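Local structure of dihydropteroate synthase (Xanthomonas albilineans, 6Q62) at residues Pro20-Ile25 with Asp270-Trp275; Val26-Asp31 with Glu43-His48; Glu172-Ala177 with Leu187-Gly192; Phe193-Ser198 with Ser224-Ile229. The protein probably catalyses the condensation of 4-aminobenzoate with the diphosphate of 6-hydroxymethyl-7,8-dihydropterin to give 7,8-dihydropteroate, a precursor of folate. All coordinates share one frame; numbering follows the deposited sequence. Where two conformers were deposited one is given.

Contact 1: Pro20-Ile25 with Asp270-Trp275; sequences PRVMGI and DALTVW
P20 and V22 form a buried, wholly apolar contact with L272 and W275, where strand 21-27 and the residue just before it meet helix 265-279. The closest approach is made by the methyl tips: V22 CG2 lies 3.5 Å from L272 CD1, and the two side chains meet at a slant. The other branch of the leucine, CD2, faces P20 CB more loosely at 4.4 Å. P20 also reaches the indole. Its CG sits 3.6 Å from W275 CZ3, at the edge of the benzo ring and in its plane, and proline and indole cross at about a right angle. With CG anti to the backbone N (chi1 171°), the tryptophan swings its six-membered ring over to the proline. This is the layering of a TIM barrel, whose strands of parallel sheet are wrapped by helices. Here the first strand of the barrel packs against the last helix of the chain, and V22 also touches V262 of the neighbouring strand 259-262. The strand is further tied by D58, which accepts from V22 N and pairs with R21. The helix faces the second subunit too: D270 forms a salt bridge with R235 of that subunit, and W275 packs on its L251.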
loop_
_atom_site.group_PDB
_atom_site.type_symbol
_atom_site.label_atom_id
_atom_site.label_comp_id
_atom_site.label_asym_id
_atom_site.label_seq_id
_atom_site.Cartn_x
_atom_site.Cartn_y
_atom_site.Cartn_z
ATOM N N PRO A 20 10.465 1.092 10.820
ATOM C CA PRO A 20 10.402 2.280 9.941
ATOM C C PRO A 20 9.520 3.375 10.521
ATOM O O PRO A 20 8.430 3.107 11.018
ATOM C CB PRO A 20 9.829 1.735 8.631
ATOM C CG PRO A 20 10.153 0.278 8.670
ATOM C CD PRO A 20 10.015 -0.122 10.110
ATOM N N ARG A 21 10.025 4.602 10.484
ATOM C CA ARG A 21 9.358 5.783 11.019
ATOM C C ARG A 21 8.943 6.706 9.880
ATOM O O ARG A 21 9.514 6.648 8.785
ATOM C CB ARG A 21 10.268 6.496 12.038
ATOM C CG ARG A 21 10.649 5.598 13.233
ATOM C CD ARG A 21 9.509 5.476 14.225
ATOM N NE ARG A 21 9.794 4.547 15.320
ATOM C CZ ARG A 21 8.955 4.316 16.323
ATOM N NH1 ARG A 21 7.805 4.971 16.399
ATOM N NH2 ARG A 21 9.277 3.456 17.278
ATOM N N VAL A 22 7.917 7.511 10.128
ATOM C CA VAL A 22 7.330 8.376 9.116
ATOM C C VAL A 22 7.663 9.820 9.337
ATOM O O VAL A 22 7.404 10.383 10.421
ATOM C CB VAL A 22 5.806 8.130 9.010
ATOM C CG1 VAL A 22 5.136 9.093 8.016
ATOM C CG2 VAL A 22 5.519 6.673 8.612
ATOM N N MET A 23 8.292 10.406 8.318
ATOM C CA MET A 23 8.700 11.825 8.279
ATOM C C MET A 23 7.647 12.588 7.460
ATOM O O MET A 23 7.598 12.432 6.255
ATOM C CB MET A 23 10.089 11.979 7.632
ATOM C CG MET A 23 10.539 13.434 7.485
ATOM S SD MET A 23 12.016 13.555 6.419
ATOM C CE MET A 23 13.289 13.839 7.651
ATOM N N GLY A 24 6.831 13.397 8.109
ATOM C CA GLY A 24 5.775 14.152 7.426
ATOM C C GLY A 24 6.305 15.412 6.778
ATOM O O GLY A 24 7.003 16.187 7.427
ATOM N N ILE A 25 5.967 15.626 5.487
ATOM C CA ILE A 25 6.419 16.773 4.708
ATOM C C ILE A 25 5.638 18.032 5.027
ATOM O O ILE A 25 4.420 18.070 4.822
ATOM C CB ILE A 25 6.363 16.453 3.190
ATOM C CG1 ILE A 25 7.292 15.276 2.840
ATOM C CG2 ILE A 25 6.697 17.701 2.355
ATOM C CD1 ILE A 25 7.131 14.728 1.392
ATOM N N ASP A 270 -0.907 3.544 8.296
ATOM C CA ASP A 270 -1.797 2.355 8.205
ATOM C C ASP A 270 -1.136 1.199 7.479
ATOM O O ASP A 270 -1.162 0.052 7.962
ATOM C CB ASP A 270 -3.107 2.759 7.517
ATOM C CG ASP A 270 -4.040 3.546 8.414
ATOM O OD1 ASP A 270 -3.597 3.987 9.503
ATOM O OD2 ASP A 270 -5.192 3.750 8.028
ATOM N N ALA A 271 -0.483 1.485 6.337
ATOM C CA ALA A 271 0.193 0.433 5.580
ATOM C C ALA A 271 1.305 -0.204 6.379
ATOM O O ALA A 271 1.438 -1.420 6.363
ATOM C CB ALA A 271 0.766 0.986 4.277
ATOM N N LEU A 272 2.135 0.627 7.050
ATOM C CA LEU A 272 3.244 0.099 7.837
ATOM C C LEU A 272 2.729 -0.678 9.036
ATOM O O LEU A 272 3.392 -1.622 9.463
ATOM C CB LEU A 272 4.154 1.233 8.311
ATOM C CG LEU A 272 4.894 1.968 7.211
ATOM C CD1 LEU A 272 5.550 3.223 7.813
ATOM C CD2 LEU A 272 5.960 1.076 6.580
ATOM N N THR A 273 1.590 -0.261 9.595
ATOM C CA THR A 273 1.007 -0.940 10.765
ATOM C C THR A 273 0.578 -2.369 10.391
ATOM O O THR A 273 0.892 -3.313 11.130
ATOM C CB THR A 273 -0.142 -0.105 11.356
ATOM O OG1 THR A 273 0.402 1.152 11.777
ATOM C CG2 THR A 273 -0.819 -0.785 12.548
ATOM N N VAL A 274 -0.082 -2.539 9.210
ATOM C CA VAL A 274 -0.510 -3.861 8.749
ATOM C C VAL A 274 0.724 -4.723 8.543
ATOM O O VAL A 274 0.776 -5.864 9.007
ATOM C CB VAL A 274 -1.387 -3.776 7.464
ATOM C CG1 VAL A 274 -1.706 -5.186 6.941
ATOM C CG2 VAL A 274 -2.677 -3.002 7.746
ATOM N N TRP A 275 1.746 -4.165 7.854
ATOM C CA TRP A 275 2.978 -4.886 7.601
ATOM C C TRP A 275 3.677 -5.292 8.903
ATOM O O TRP A 275 4.093 -6.440 9.008
ATOM C CB TRP A 275 3.903 -4.086 6.685
ATOM C CG TRP A 275 5.279 -4.684 6.557
ATOM C CD1 TRP A 275 5.612 -5.902 6.034
ATOM C CD2 TRP A 275 6.506 -4.063 6.945
ATOM N NE1 TRP A 275 6.980 -6.086 6.099
ATOM C CE2 TRP A 275 7.554 -4.960 6.635
ATOM C CE3 TRP A 275 6.818 -2.835 7.520
ATOM C CZ2 TRP A 275 8.896 -4.663 6.896
ATOM C CZ3 TRP A 275 8.149 -2.540 7.773
ATOM C CH2 TRP A 275 9.170 -3.449 7.462
#

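Contact 2: Val26-Asp31 with Glu43-His48; sequences VNVTPD and EAAVAH. With SO4 (sulfate ion), chain H.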
loop_
_atom_site.group_PDB
_atom_site.type_symbol
_atom_site.label_atom_id
_atom_site.label_comp_id
_atom_site.label_asym_id
_atom_site.label_seq_id
_atom_site.Cartn_x
_atom_site.Cartn_y
_atom_site.Cartn_z
ATOM N N VAL A 26 6.333 19.073 5.516
ATOM C CA VAL A 26 5.718 20.367 5.790
ATOM C C VAL A 26 6.400 21.402 4.901
ATOM O O VAL A 26 7.471 21.908 5.240
ATOM C CB VAL A 26 5.740 20.769 7.293
ATOM C CG1 VAL A 26 5.049 22.126 7.519
ATOM C CG2 VAL A 26 5.117 19.683 8.154
ATOM N N ASN A 27 5.795 21.706 3.734
ATOM C CA ASN A 27 6.361 22.704 2.838
ATOM C C ASN A 27 5.807 24.075 3.197
ATOM O O ASN A 27 4.594 24.250 3.330
ATOM C CB ASN A 27 6.074 22.358 1.385
ATOM C CG ASN A 27 6.889 21.205 0.861
ATOM O OD1 ASN A 27 8.071 21.041 1.177
ATOM N ND2 ASN A 27 6.274 20.397 0.027
ATOM N N VAL A 28 6.706 25.033 3.401
ATOM C CA VAL A 28 6.288 26.386 3.762
ATOM C C VAL A 28 6.504 27.237 2.523
ATOM O O VAL A 28 7.506 27.934 2.408
ATOM C CB VAL A 28 7.050 26.975 4.984
ATOM C CG1 VAL A 28 6.337 28.234 5.518
ATOM C CG2 VAL A 28 7.236 25.935 6.084
ATOM N N THR A 29 5.599 27.131 1.561
ATOM C CA THR A 29 5.712 27.923 0.335
ATOM C C THR A 29 4.304 28.431 0.028
ATOM O O THR A 29 3.338 27.682 0.226
ATOM C CB THR A 29 6.270 27.101 -0.867
ATOM O OG1 THR A 29 5.409 26.000 -1.127
ATOM C CG2 THR A 29 7.712 26.594 -0.657
ATOM N N PRO A 30 4.135 29.679 -0.436
ATOM C CA PRO A 30 2.769 30.141 -0.788
ATOM C C PRO A 30 2.026 29.211 -1.763
ATOM O O PRO A 30 0.822 29.016 -1.612
ATOM C CB PRO A 30 3.010 31.525 -1.388
ATOM C CG PRO A 30 4.315 31.981 -0.773
ATOM C CD PRO A 30 5.144 30.723 -0.702
ATOM N N ASP A 31 2.751 28.581 -2.716
ATOM C CA ASP A 31 2.172 27.662 -3.713
ATOM C C ASP A 31 1.690 26.327 -3.111
ATOM O O ASP A 31 0.936 25.598 -3.758
ATOM C CB ASP A 31 3.138 27.429 -4.891
ATOM N N GLU A 43 0.883 30.227 9.032
ATOM C CA GLU A 43 -0.233 29.613 9.746
ATOM C C GLU A 43 -0.748 28.356 9.038
ATOM O O GLU A 43 -1.113 27.380 9.713
ATOM C CB GLU A 43 -1.345 30.622 10.045
ATOM C CG GLU A 43 -2.592 30.537 9.211
ATOM C CD GLU A 43 -3.567 31.626 9.579
ATOM O OE1 GLU A 43 -4.364 31.416 10.517
ATOM O OE2 GLU A 43 -3.518 32.702 8.944
ATOM N N ALA A 44 -0.769 28.371 7.687
ATOM C CA ALA A 44 -1.210 27.191 6.922
ATOM C C ALA A 44 -0.204 26.013 7.085
ATOM O O ALA A 44 -0.622 24.862 7.212
ATOM C CB ALA A 44 -1.357 27.561 5.456
ATOM N N ALA A 45 1.106 26.308 7.104
ATOM C CA ALA A 45 2.143 25.275 7.286
ATOM C C ALA A 45 2.091 24.694 8.707
ATOM O O ALA A 45 2.197 23.458 8.882
ATOM C CB ALA A 45 3.515 25.871 7.018
ATOM N N VAL A 46 1.854 25.556 9.708
ATOM C CA VAL A 46 1.764 25.107 11.100
ATOM C C VAL A 46 0.541 24.192 11.227
ATOM O O VAL A 46 0.677 23.077 11.713
ATOM C CB VAL A 46 1.742 26.282 12.101
ATOM C CG1 VAL A 46 1.378 25.822 13.510
ATOM C CG2 VAL A 46 3.094 27.012 12.106
ATOM N N ALA A 47 -0.630 24.629 10.737
ATOM C CA ALA A 47 -1.835 23.786 10.794
ATOM C C ALA A 47 -1.604 22.445 10.072
ATOM O O ALA A 47 -2.035 21.396 10.563
ATOM C CB ALA A 47 -3.019 24.525 10.185
ATOM N N HIS A 48 -0.902 22.466 8.923
ATOM C CA HIS A 48 -0.604 21.226 8.217
ATOM C C HIS A 48 0.307 20.287 9.039
ATOM O O HIS A 48 0.006 19.094 9.143
ATOM C CB HIS A 48 -0.012 21.520 6.822
ATOM C CG HIS A 48 0.123 20.293 5.980
ATOM N ND1 HIS A 48 -0.985 19.526 5.647
ATOM C CD2 HIS A 48 1.222 19.727 5.433
ATOM C CE1 HIS A 48 -0.516 18.525 4.916
ATOM N NE2 HIS A 48 0.799 18.589 4.777
HETATM S S SO4 H . 8.371 17.858 -1.817
HETATM O O1 SO4 H . 6.919 18.115 -1.860
HETATM O O2 SO4 H . 9.030 18.428 -3.001
HETATM O O3 SO4 H . 8.981 18.494 -0.596
HETATM O O4 SO4 H . 8.637 16.429 -1.813
#
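V26 and V28 hold A45 against the end of the strand and the first residue beyond it, within a beta-alpha-beta unit of the TIM barrel: strand 21-27 runs into a loop, helix 41-54 returns along the outside, and strand 59-63 follows parallel to the first. The apolar part centres on one methyl group. A45 CB is approached by both branches of V28, CG2 at 3.8 Å and CG1 at 4.0 Å, so that it rests against the fork of the valine. V26 comes in with CG1, which its torsion places anti to the backbone N (chi1 -179°), and this methyl lies 4.1 Å from A45 CB. The same CG1 also touches the helix backbone, 3.4 Å from A45 O. Because alanine is so small, the backbones come close, with V28 CA 5.6 Å from A45 CA. V28 continues the core onto R82 and V86 of helix 76-93. Backbone bonds from V26 to D61 and G63 join the strand to its neighbour in the sheet.

The polar part belongs to N27, whose amide leaves the helix side for a sulfate, probably from the crystallisation liquor. R261 and H263 hold the same ion, and an anion pocket here is consistent with the place where the diphosphate of the substrate binds in this family. The amide nitrogen serves two sulfate oxygens unequally: N27 ND2 gives O1 a bond of 3.0 Å with an N-H...O angle of 150°, and O3 a weak one of 3.4 Å.

Contact 3: Glu172-Ala177 with Leu187-Gly192; sequences ERIFAA and LLIDPG. With 6GU (6-chloroguanine), chain E.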
loop_
_atom_site.group_PDB
_atom_site.type_symbol
_atom_site.label_atom_id
_atom_site.label_comp_id
_atom_site.label_asym_id
_atom_site.label_seq_id
_atom_site.Cartn_x
_atom_site.Cartn_y
_atom_site.Cartn_z
ATOM N N GLU A 172 31.437 8.525 0.242
ATOM C CA GLU A 172 32.235 9.777 0.217
ATOM C C GLU A 172 31.682 10.845 1.168
ATOM O O GLU A 172 32.447 11.461 1.899
ATOM C CB GLU A 172 32.284 10.350 -1.196
ATOM C CG GLU A 172 33.187 9.550 -2.115
ATOM C CD GLU A 172 33.051 9.807 -3.603
ATOM O OE1 GLU A 172 32.227 10.661 -4.005
ATOM O OE2 GLU A 172 33.769 9.129 -4.372
ATOM N N ARG A 173 30.350 11.027 1.197
ATOM C CA ARG A 173 29.761 12.041 2.075
ATOM C C ARG A 173 29.771 11.621 3.538
ATOM O O ARG A 173 29.976 12.477 4.397
ATOM C CB ARG A 173 28.353 12.454 1.610
ATOM C CG ARG A 173 28.296 12.998 0.183
ATOM C CD ARG A 173 29.333 14.107 -0.093
ATOM N NE ARG A 173 29.213 15.228 0.860
ATOM C CZ ARG A 173 30.207 16.067 1.143
ATOM N NH1 ARG A 173 30.019 17.065 1.996
ATOM N NH2 ARG A 173 31.392 15.917 0.566
ATOM N N ILE A 174 29.587 10.313 3.832
ATOM C CA ILE A 174 29.679 9.821 5.223
ATOM C C ILE A 174 31.117 10.132 5.713
ATOM O O ILE A 174 31.294 10.618 6.822
ATOM C CB ILE A 174 29.389 8.274 5.322
ATOM C CG1 ILE A 174 27.866 7.991 5.080
ATOM C CG2 ILE A 174 29.815 7.702 6.715
ATOM C CD1 ILE A 174 27.575 6.504 4.727
ATOM N N PHE A 175 32.118 9.808 4.890
ATOM C CA PHE A 175 33.538 10.016 5.197
ATOM C C PHE A 175 33.828 11.505 5.431
ATOM O O PHE A 175 34.428 11.831 6.454
ATOM C CB PHE A 175 34.403 9.392 4.089
ATOM C CG PHE A 175 35.893 9.527 4.274
ATOM C CD1 PHE A 175 36.586 8.670 5.123
ATOM C CD2 PHE A 175 36.596 10.539 3.636
ATOM C CE1 PHE A 175 37.963 8.817 5.315
ATOM C CE2 PHE A 175 37.977 10.674 3.813
ATOM C CZ PHE A 175 38.653 9.796 4.633
ATOM N N ALA A 176 33.371 12.393 4.526
ATOM C CA ALA A 176 33.505 13.854 4.655
ATOM C C ALA A 176 32.893 14.348 5.959
ATOM O O ALA A 176 33.507 15.147 6.663
ATOM C CB ALA A 176 32.843 14.532 3.477
ATOM N N ALA A 177 31.693 13.841 6.306
ATOM C CA ALA A 177 31.046 14.218 7.567
ATOM C C ALA A 177 31.832 13.736 8.777
ATOM O O ALA A 177 32.040 14.506 9.719
ATOM C CB ALA A 177 29.613 13.687 7.602
ATOM N N LEU A 187 24.387 10.334 11.579
ATOM C CA LEU A 187 24.199 10.368 10.126
ATOM C C LEU A 187 23.056 9.503 9.654
ATOM O O LEU A 187 22.847 8.409 10.188
ATOM C CB LEU A 187 25.474 9.908 9.399
ATOM C CG LEU A 187 26.764 10.685 9.682
ATOM C CD1 LEU A 187 27.925 10.102 8.895
ATOM C CD2 LEU A 187 26.618 12.166 9.360
ATOM N N LEU A 188 22.373 9.952 8.574
ATOM C CA LEU A 188 21.356 9.197 7.853
ATOM C C LEU A 188 21.728 9.407 6.402
ATOM O O LEU A 188 22.348 10.434 6.078
ATOM C CB LEU A 188 19.932 9.736 8.083
ATOM C CG LEU A 188 19.392 9.636 9.523
ATOM C CD1 LEU A 188 19.628 10.915 10.276
ATOM C CD2 LEU A 188 17.904 9.357 9.499
ATOM N N ILE A 189 21.385 8.443 5.531
ATOM C CA ILE A 189 21.666 8.609 4.097
ATOM C C ILE A 189 20.383 8.445 3.308
ATOM O O ILE A 189 19.425 7.851 3.798
ATOM C CB ILE A 189 22.800 7.708 3.581
ATOM C CG1 ILE A 189 22.461 6.189 3.794
ATOM C CG2 ILE A 189 24.137 8.148 4.198
ATOM C CD1 ILE A 189 23.501 5.212 3.204
ATOM N N ASP A 190 20.358 8.984 2.090
ATOM C CA ASP A 190 19.148 8.935 1.293
ATOM C C ASP A 190 19.596 8.896 -0.173
ATOM O O ASP A 190 20.364 9.775 -0.588
ATOM C CB ASP A 190 18.361 10.214 1.601
ATOM C CG ASP A 190 17.057 10.398 0.872
ATOM O OD1 ASP A 190 16.882 9.794 -0.208
ATOM O OD2 ASP A 190 16.234 11.173 1.350
ATOM N N PRO A 191 19.097 7.934 -0.975
ATOM C CA PRO A 191 19.499 7.880 -2.405
ATOM C C PRO A 191 18.968 9.002 -3.266
ATOM O O PRO A 191 19.329 9.100 -4.447
ATOM C CB PRO A 191 18.950 6.526 -2.872
ATOM C CG PRO A 191 17.776 6.292 -2.000
ATOM C CD PRO A 191 18.169 6.822 -0.637
ATOM N N GLY A 192 18.058 9.795 -2.722
ATOM C CA GLY A 192 17.504 10.942 -3.433
ATOM C C GLY A 192 16.637 10.577 -4.607
ATOM O O GLY A 192 16.937 10.966 -5.745
HETATM CL CL6 6GU E . 13.539 12.222 -1.509
HETATM N N1 6GU E . 14.737 13.102 0.478
HETATM C C2 6GU E . 15.119 14.174 1.284
HETATM N N2 6GU E . 15.999 13.851 2.221
HETATM N N3 6GU E . 14.684 15.478 1.154
HETATM C C4 6GU E . 13.821 15.678 0.098
HETATM C C5 6GU E . 13.407 14.641 -0.780
HETATM C C6 6GU E . 13.916 13.411 -0.502
HETATM N N7 6GU E . 12.555 15.172 -1.745
HETATM C C8 6GU E . 12.486 16.524 -1.420
HETATM N N9 6GU E . 13.222 16.857 -0.326
#
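Outside the apolar meeting of I174 and A177 with L187 and I189 lie the R173 guanidinium and the D190 carboxylate. The guanidinium has A176 CB of its own helix 3.4 Å above one face, offset toward the rim, while its NE is bonded to the carbonyl of A124. The carboxylate is used at both oxygens. G192 N meets D190 OD1 at 2.8 Å from above the carboxylate plane, 39° out of it, which makes an Asx turn and helps to set the rotation of the group. D190 OD2 is turned to the bound 6-chloroguanine and accepts from its N2 at 2.8 Å; ligand N1 is nearer still to D190 OD2, at 2.6 Å.

Between helix and strand the packing is methyl on methyl. The two branches of I174 divide the work: CG2 touches L187 CD1 at 3.8 Å, while CG1 and the terminal CD1 lie against I189 CG2. L187 uses its second branch as well, with CD2 3.8 Å from A177 CB. I189 has CG1 between the backbone N and the carbonyl carbon (chi1 60°), which leaves CG2 to face the helix.

The two short segments run nearly antiparallel, their axes 9.9 Å apart at 158°. That is the layout of a beta-alpha-beta crossover in a TIM barrel: helix 162-179 lies outside, strand 187-190 beside strand 141-144, and the strand's last residue, D190, enters the pterin-like ligand pocket together with N120 and K226.

Contact 4: Phe193-Ser198 with Ser224-Ile229; sequences FGFGKS and SRKRSI. With 6GU (6-chloroguanine), chain E; EDO (1,2-ethanediol), chain F.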
loop_
_atom_site.group_PDB
_atom_site.type_symbol
_atom_site.label_atom_id
_atom_site.label_comp_id
_atom_site.label_asym_id
_atom_site.label_seq_id
_atom_site.Cartn_x
_atom_site.Cartn_y
_atom_site.Cartn_z
ATOM N N PHE A 193 15.574 9.789 -4.351
ATOM C CA PHE A 193 14.678 9.413 -5.448
ATOM C C PHE A 193 14.142 10.658 -6.164
ATOM O O PHE A 193 13.741 11.627 -5.516
ATOM C CB PHE A 193 13.515 8.559 -4.920
ATOM C CG PHE A 193 13.946 7.200 -4.433
ATOM C CD1 PHE A 193 14.264 6.195 -5.329
ATOM C CD2 PHE A 193 13.926 6.888 -3.072
ATOM C CE1 PHE A 193 14.642 4.919 -4.877
ATOM C CE2 PHE A 193 14.278 5.604 -2.624
ATOM C CZ PHE A 193 14.634 4.627 -3.527
ATOM N N GLY A 194 14.197 10.640 -7.494
ATOM C CA GLY A 194 13.688 11.725 -8.321
ATOM C C GLY A 194 14.642 12.878 -8.590
ATOM O O GLY A 194 14.335 13.726 -9.432
ATOM N N PHE A 195 15.803 12.924 -7.901
ATOM C CA PHE A 195 16.782 14.003 -8.111
ATOM C C PHE A 195 17.812 13.581 -9.153
ATOM O O PHE A 195 18.743 12.828 -8.841
ATOM C CB PHE A 195 17.455 14.371 -6.794
ATOM C CG PHE A 195 16.544 15.106 -5.850
ATOM C CD1 PHE A 195 15.728 14.409 -4.963
ATOM C CD2 PHE A 195 16.523 16.500 -5.815
ATOM C CE1 PHE A 195 14.921 15.087 -4.051
ATOM C CE2 PHE A 195 15.699 17.179 -4.911
ATOM C CZ PHE A 195 14.901 16.464 -4.040
ATOM N N GLY A 196 17.606 14.034 -10.383
ATOM C CA GLY A 196 18.470 13.699 -11.513
ATOM C C GLY A 196 18.479 12.212 -11.799
ATOM O O GLY A 196 19.539 11.614 -11.975
ATOM N N LYS A 197 17.282 11.591 -11.758
ATOM C CA LYS A 197 17.111 10.155 -11.960
ATOM C C LYS A 197 15.865 9.873 -12.763
ATOM O O LYS A 197 14.824 10.469 -12.512
ATOM C CB LYS A 197 17.034 9.418 -10.615
ATOM C CG LYS A 197 18.365 9.363 -9.874
ATOM C CD LYS A 197 18.145 9.171 -8.401
ATOM C CE LYS A 197 19.426 9.363 -7.621
ATOM N NZ LYS A 197 19.464 10.711 -7.012
ATOM N N SER A 198 15.967 8.971 -13.741
ATOM C CA SER A 198 14.808 8.574 -14.551
ATOM C C SER A 198 13.940 7.630 -13.720
ATOM O O SER A 198 14.395 7.165 -12.676
ATOM C CB SER A 198 15.282 7.831 -15.798
ATOM O OG SER A 198 15.944 6.624 -15.446
ATOM N N SER A 224 7.413 10.090 -2.313
ATOM C CA SER A 224 6.070 10.643 -2.171
ATOM C C SER A 224 5.572 11.517 -3.315
ATOM O O SER A 224 6.046 12.617 -3.546
ATOM C CB SER A 224 5.936 11.372 -0.843
ATOM O OG SER A 224 4.570 11.646 -0.616
ATOM N N ARG A 225 4.544 11.003 -4.015
ATOM C CA ARG A 225 3.833 11.659 -5.118
ATOM C C ARG A 225 4.771 12.103 -6.230
ATOM O O ARG A 225 4.433 13.006 -7.011
ATOM C CB ARG A 225 3.006 12.850 -4.600
ATOM C CG ARG A 225 1.970 12.446 -3.534
ATOM C CD ARG A 225 1.294 13.702 -3.063
ATOM N NE ARG A 225 0.217 13.441 -2.103
ATOM C CZ ARG A 225 -0.771 14.294 -1.859
ATOM N NH1 ARG A 225 -0.803 15.473 -2.466
ATOM N NH2 ARG A 225 -1.727 13.981 -0.997
ATOM N N LYS A 226 5.929 11.447 -6.314
ATOM C CA LYS A 226 6.919 11.860 -7.297
ATOM C C LYS A 226 6.562 11.430 -8.715
ATOM O O LYS A 226 5.744 10.521 -8.915
ATOM C CB LYS A 226 8.304 11.405 -6.888
ATOM C CG LYS A 226 8.763 12.193 -5.641
ATOM C CD LYS A 226 10.190 11.946 -5.289
ATOM C CE LYS A 226 10.599 13.021 -4.297
ATOM N NZ LYS A 226 11.915 12.713 -3.750
ATOM N N ARG A 227 7.175 12.105 -9.712
ATOM C CA ARG A 227 6.913 11.854 -11.127
ATOM C C ARG A 227 7.039 10.385 -11.466
ATOM O O ARG A 227 6.205 9.905 -12.231
ATOM C CB ARG A 227 7.861 12.699 -12.027
ATOM C CG ARG A 227 7.691 12.455 -13.535
ATOM C CD ARG A 227 8.639 13.289 -14.392
ATOM N NE ARG A 227 8.401 14.728 -14.231
ATOM C CZ ARG A 227 7.605 15.461 -15.006
ATOM N NH1 ARG A 227 7.000 14.917 -16.057
ATOM N NH2 ARG A 227 7.437 16.754 -14.757
ATOM N N SER A 228 8.070 9.680 -10.955
ATOM C CA SER A 228 8.269 8.259 -11.241
ATOM C C SER A 228 7.092 7.431 -10.816
ATOM O O SER A 228 6.699 6.537 -11.565
ATOM C CB SER A 228 9.558 7.742 -10.624
ATOM O OG SER A 228 10.636 8.342 -11.315
ATOM N N ILE A 229 6.468 7.772 -9.657
ATOM C CA ILE A 229 5.259 7.062 -9.201
ATOM C C ILE A 229 4.129 7.315 -10.205
ATOM O O ILE A 229 3.421 6.368 -10.575
ATOM C CB ILE A 229 4.851 7.456 -7.768
ATOM C CG1 ILE A 229 5.995 7.178 -6.768
ATOM C CG2 ILE A 229 3.575 6.732 -7.361
ATOM C CD1 ILE A 229 6.620 5.724 -6.751
HETATM CL CL6 6GU E . 13.539 12.222 -1.509
HETATM N N1 6GU E . 14.737 13.102 0.478
HETATM C C2 6GU E . 15.119 14.174 1.284
HETATM N N2 6GU E . 15.999 13.851 2.221
HETATM N N3 6GU E . 14.684 15.478 1.154
HETATM C C4 6GU E . 13.821 15.678 0.098
HETATM C C5 6GU E . 13.407 14.641 -0.780
HETATM C C6 6GU E . 13.916 13.411 -0.502
HETATM N N7 6GU E . 12.555 15.172 -1.745
HETATM C C8 6GU E . 12.486 16.524 -1.420
HETATM N N9 6GU E . 13.222 16.857 -0.326
HETATM C C1 EDO F . 8.694 14.660 -9.139
HETATM O O1 EDO F . 7.723 15.115 -8.248
HETATM C C2 EDO F . 9.959 14.303 -8.371
HETATM O O2 EDO F . 10.852 13.631 -9.233
#
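Backbone turns at G194 and G196, both with positive phi (86° and 62°), curl the loop from F193 to S198 so that the F193 carbonyl faces K226, the residue just before helix 227-233. K226 reaches across with its chain extended beyond CG. Its NZ is modelled at hydrogen-bonding distance from two acceptors, 2.8 Å from F193 O and 3.2 Å from N7 of 6-chloroguanine, its place being less sure because it sits too close to the chlorine. F195 brings its ring in from the other segment: N7 of the ligand lies at the ring edge, in its plane, 3.3 Å from F195 CE1.

The loop is held from behind by K197. Its NZ donates to F195 O at 2.9 Å, arriving 17° off the carbonyl plane, and is also hydrogen-bonded to H145 ND1. N202 of helix 199-207 accepts from G194 N and, in the S228 conformer given, also bonds S228 OG. An ethanediol, probably from the crystallisation liquor, fills in beside the lysine, its C2 3.7 Å from K226 CB.

The ammonium is thus placed to donate both to a backbone carbonyl and to the ligand ring nitrogen. In dihydropteroate synthases the corresponding lysine binds the pterin carbonyl oxygen and a ring nitrogen; chlorine, a poor acceptor, takes that oxygen's place here, so probably just the ring-nitrogen bond is mimicked.

In the fold
All four contacts belong to one TIM barrel. Contact 1 spans the chain from its first barrel strand to its last helix, and the other three fall between those ends, in the order 2, 3, 4. Contacts 1 and 2 share strand 21-27, their centres about 22 Å apart, and I25 packs against H48 where they meet. Contact 3, about 28 Å from contact 2 and across the chain's centre, lies on strand 187-190, whose backbone bonds to L220 complete the ring of strands. Contacts 3 and 4 meet directly, K197 NZ lying 2.8 Å from G192 O, and both touch 6-chloroguanine. The strand ends and following loops thus gather the ligand and sulfate sites, while outer helices close the wall.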